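Local structure of DocCel5: Type I dockerin repeat domain from A. cellulolyticus family 5 endoglucanase WP_010249057 S15I, I16N mutant (Acetivibrio cellulolyticus, 5NRK) at residues Asp34-Gly39 with Gly43-Asn48. The protein is a calcium-binding type I dockerin domain that probably anchors its parent endoglucanase to the cellulosome by docking onto a scaffoldin cohesin. Residues are numbered along the deposited sequence; the frame is centred on the assembly and turned at random. Where two conformers were deposited one is given.
Sequences DDIKAG and GDKSIN. With CA (calcium ion), chain F; CA (calcium ion), chain G.
The EF-hand-type calcium loop Asp40-Asp51 of this dockerin packs against the short helix 35-39 that leads into it; Ile47 makes the largest single contribution, with Ile36 next. The CG1 branch of Ile47 is anti to its own carbonyl carbon (chi1 -57°) and runs on extended, which brings Ile47 CD1 within 3.5 Å of Asp35 O, while the other branch, CG2, lies 3.9 Å from Gly39 O. One isoleucine thus spans a turn of the helix, resting on backbone where Gly39 has no side chain to intervene. Ile36 reaches back from the helix: its CD1 meets Ile47 CG1 at 4.1 Å, the two side chains crossing at a slant, and sits 3.7 Å from Lys45 O. No hydrogen bond links the segments; methyl groups pack on backbone carbonyls, together with this one isoleucine pair. Met19 and Tyr22 of helix 13-23 also touch Ile47.

Each segment is also braced from within, and the calcium sites draw on further residues. Asp34 OD1 caps the helix, accepting from Lys37 N 60° out of the carboxylate plane. Asp35 OD1 binds a calcium ion shared with Asp29. In the loop, Asp44 OD1 binds another at 2.3 Å and accepts from Ser46 N, 48° out of plane, in an Asx turn; Ser46 O joins the same ion. A metal-bound water donates to both Asp44 OD2 and Asn48 OD1. An inward-facing isoleucine directly after a carbonyl ligand, ahead of the exiting helix 49-59, is characteristic of the EF-hand calcium loop.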
loop_
_atom_site.group_PDB
_atom_site.type_symbol
_atom_site.label_atom_id
_atom_site.label_comp_id
_atom_site.label_asym_id
_atom_site.label_seq_id
_atom_site.Cartn_x
_atom_site.Cartn_y
_atom_site.Cartn_z
ATOM N N ASP B 34 -0.976 14.323 -11.315
ATOM C CA ASP B 34 0.282 15.039 -11.199
ATOM C C ASP B 34 0.947 14.562 -9.900
ATOM O O ASP B 34 0.718 15.115 -8.824
ATOM C CB ASP B 34 0.039 16.548 -11.201
ATOM C CG ASP B 34 1.325 17.357 -11.277
ATOM O OD1 ASP B 34 2.396 16.845 -10.882
ATOM O OD2 ASP B 34 1.234 18.533 -11.723
ATOM N N ASP B 35 1.766 13.529 -10.035
ATOM C CA ASP B 35 2.377 12.886 -8.887
ATOM C C ASP B 35 3.262 13.834 -8.084
ATOM O O ASP B 35 3.199 13.857 -6.852
ATOM C CB ASP B 35 3.220 11.694 -9.334
ATOM C CG ASP B 35 2.410 10.593 -9.927
ATOM O OD1 ASP B 35 1.807 10.820 -10.993
ATOM O OD2 ASP B 35 2.427 9.486 -9.380
ATOM N N ILE B 36 4.082 14.621 -8.775
ATOM C CA ILE B 36 5.023 15.488 -8.092
ATOM C C ILE B 36 4.255 16.591 -7.374
ATOM O O ILE B 36 4.526 16.882 -6.226
ATOM C CB ILE B 36 6.084 16.089 -9.050
ATOM C CG1 ILE B 36 6.925 14.987 -9.699
ATOM C CG2 ILE B 36 6.971 17.092 -8.322
ATOM C CD1 ILE B 36 7.793 14.175 -8.776
ATOM N N LYS B 37 3.257 17.169 -8.020
ATOM C CA LYS B 37 2.467 18.184 -7.360
ATOM C C LYS B 37 1.791 17.642 -6.106
ATOM O O LYS B 37 1.736 18.329 -5.085
ATOM C CB LYS B 37 1.404 18.730 -8.311
ATOM C CG LYS B 37 0.508 19.786 -7.694
ATOM C CD LYS B 37 1.191 21.083 -7.314
ATOM C CE LYS B 37 0.176 22.216 -7.164
ATOM N NZ LYS B 37 0.778 23.482 -6.657
ATOM N N ALA B 38 1.274 16.417 -6.178
ATOM C CA ALA B 38 0.564 15.845 -5.033
ATOM C C ALA B 38 1.502 15.372 -3.933
ATOM O O ALA B 38 1.167 15.482 -2.758
ATOM C CB ALA B 38 -0.333 14.700 -5.483
ATOM N N GLY B 39 2.672 14.855 -4.311
ATOM C CA GLY B 39 3.555 14.155 -3.379
ATOM C C GLY B 39 4.744 14.931 -2.854
ATOM O O GLY B 39 5.366 14.506 -1.881
ATOM N N GLY B 43 8.965 20.965 -2.072
ATOM C CA GLY B 43 9.362 21.717 -3.252
ATOM C C GLY B 43 10.691 21.355 -3.881
ATOM O O GLY B 43 11.190 22.092 -4.733
ATOM N N ASP B 44 11.269 20.219 -3.487
ATOM C CA ASP B 44 12.530 19.789 -4.094
ATOM C C ASP B 44 12.357 18.961 -5.381
ATOM O O ASP B 44 13.344 18.506 -5.961
ATOM C CB ASP B 44 13.457 19.099 -3.075
ATOM C CG ASP B 44 12.929 17.758 -2.583
ATOM O OD1 ASP B 44 11.839 17.323 -3.020
ATOM O OD2 ASP B 44 13.615 17.154 -1.733
ATOM N N LYS B 45 11.112 18.783 -5.809
ATOM C CA LYS B 45 10.745 18.072 -7.037
ATOM C C LYS B 45 11.009 16.562 -6.975
ATOM O O LYS B 45 11.010 15.881 -7.999
ATOM C CB LYS B 45 11.391 18.711 -8.284
ATOM C CG LYS B 45 11.140 20.197 -8.443
ATOM C CD LYS B 45 9.748 20.420 -8.991
ATOM C CE LYS B 45 9.486 21.890 -9.277
ATOM N NZ LYS B 45 9.496 22.740 -8.053
ATOM N N SER B 46 11.182 16.041 -5.765
ATOM C CA SER B 46 11.353 14.607 -5.506
ATOM C C SER B 46 10.284 14.184 -4.505
ATOM O O SER B 46 9.859 14.986 -3.669
ATOM C CB SER B 46 12.730 14.289 -4.883
ATOM O OG SER B 46 13.830 14.507 -5.752
ATOM N N ILE B 47 9.861 12.930 -4.568
ATOM C CA ILE B 47 8.976 12.356 -3.580
ATOM C C ILE B 47 9.780 11.345 -2.791
ATOM O O ILE B 47 10.181 10.300 -3.340
ATOM C CB ILE B 47 7.759 11.645 -4.203
ATOM C CG1 ILE B 47 6.963 12.607 -5.108
ATOM C CG2 ILE B 47 6.863 11.096 -3.110
ATOM C CD1 ILE B 47 5.890 11.908 -5.906
ATOM N N ASN B 48 10.034 11.637 -1.518
ATOM C CA ASN B 48 10.861 10.730 -0.718
ATOM C C ASN B 48 10.484 10.815 0.743
ATOM O O ASN B 48 9.424 11.352 1.085
ATOM C CB ASN B 48 12.349 10.998 -0.984
ATOM C CG ASN B 48 12.787 12.393 -0.597
ATOM O OD1 ASN B 48 12.258 12.983 0.341
ATOM N ND2 ASN B 48 13.780 12.919 -1.319
HETATM CA CA CA F . 10.052 16.410 -1.815
HETATM CA CA CA G . -0.107 9.466 -11.249
HETATM O O HOH W 1 11.863 15.618 -0.421
HETATM O O HOH W 2 -2.359 8.754 -12.179
HETATM O O HOH W 3 0.307 10.272 -13.660
#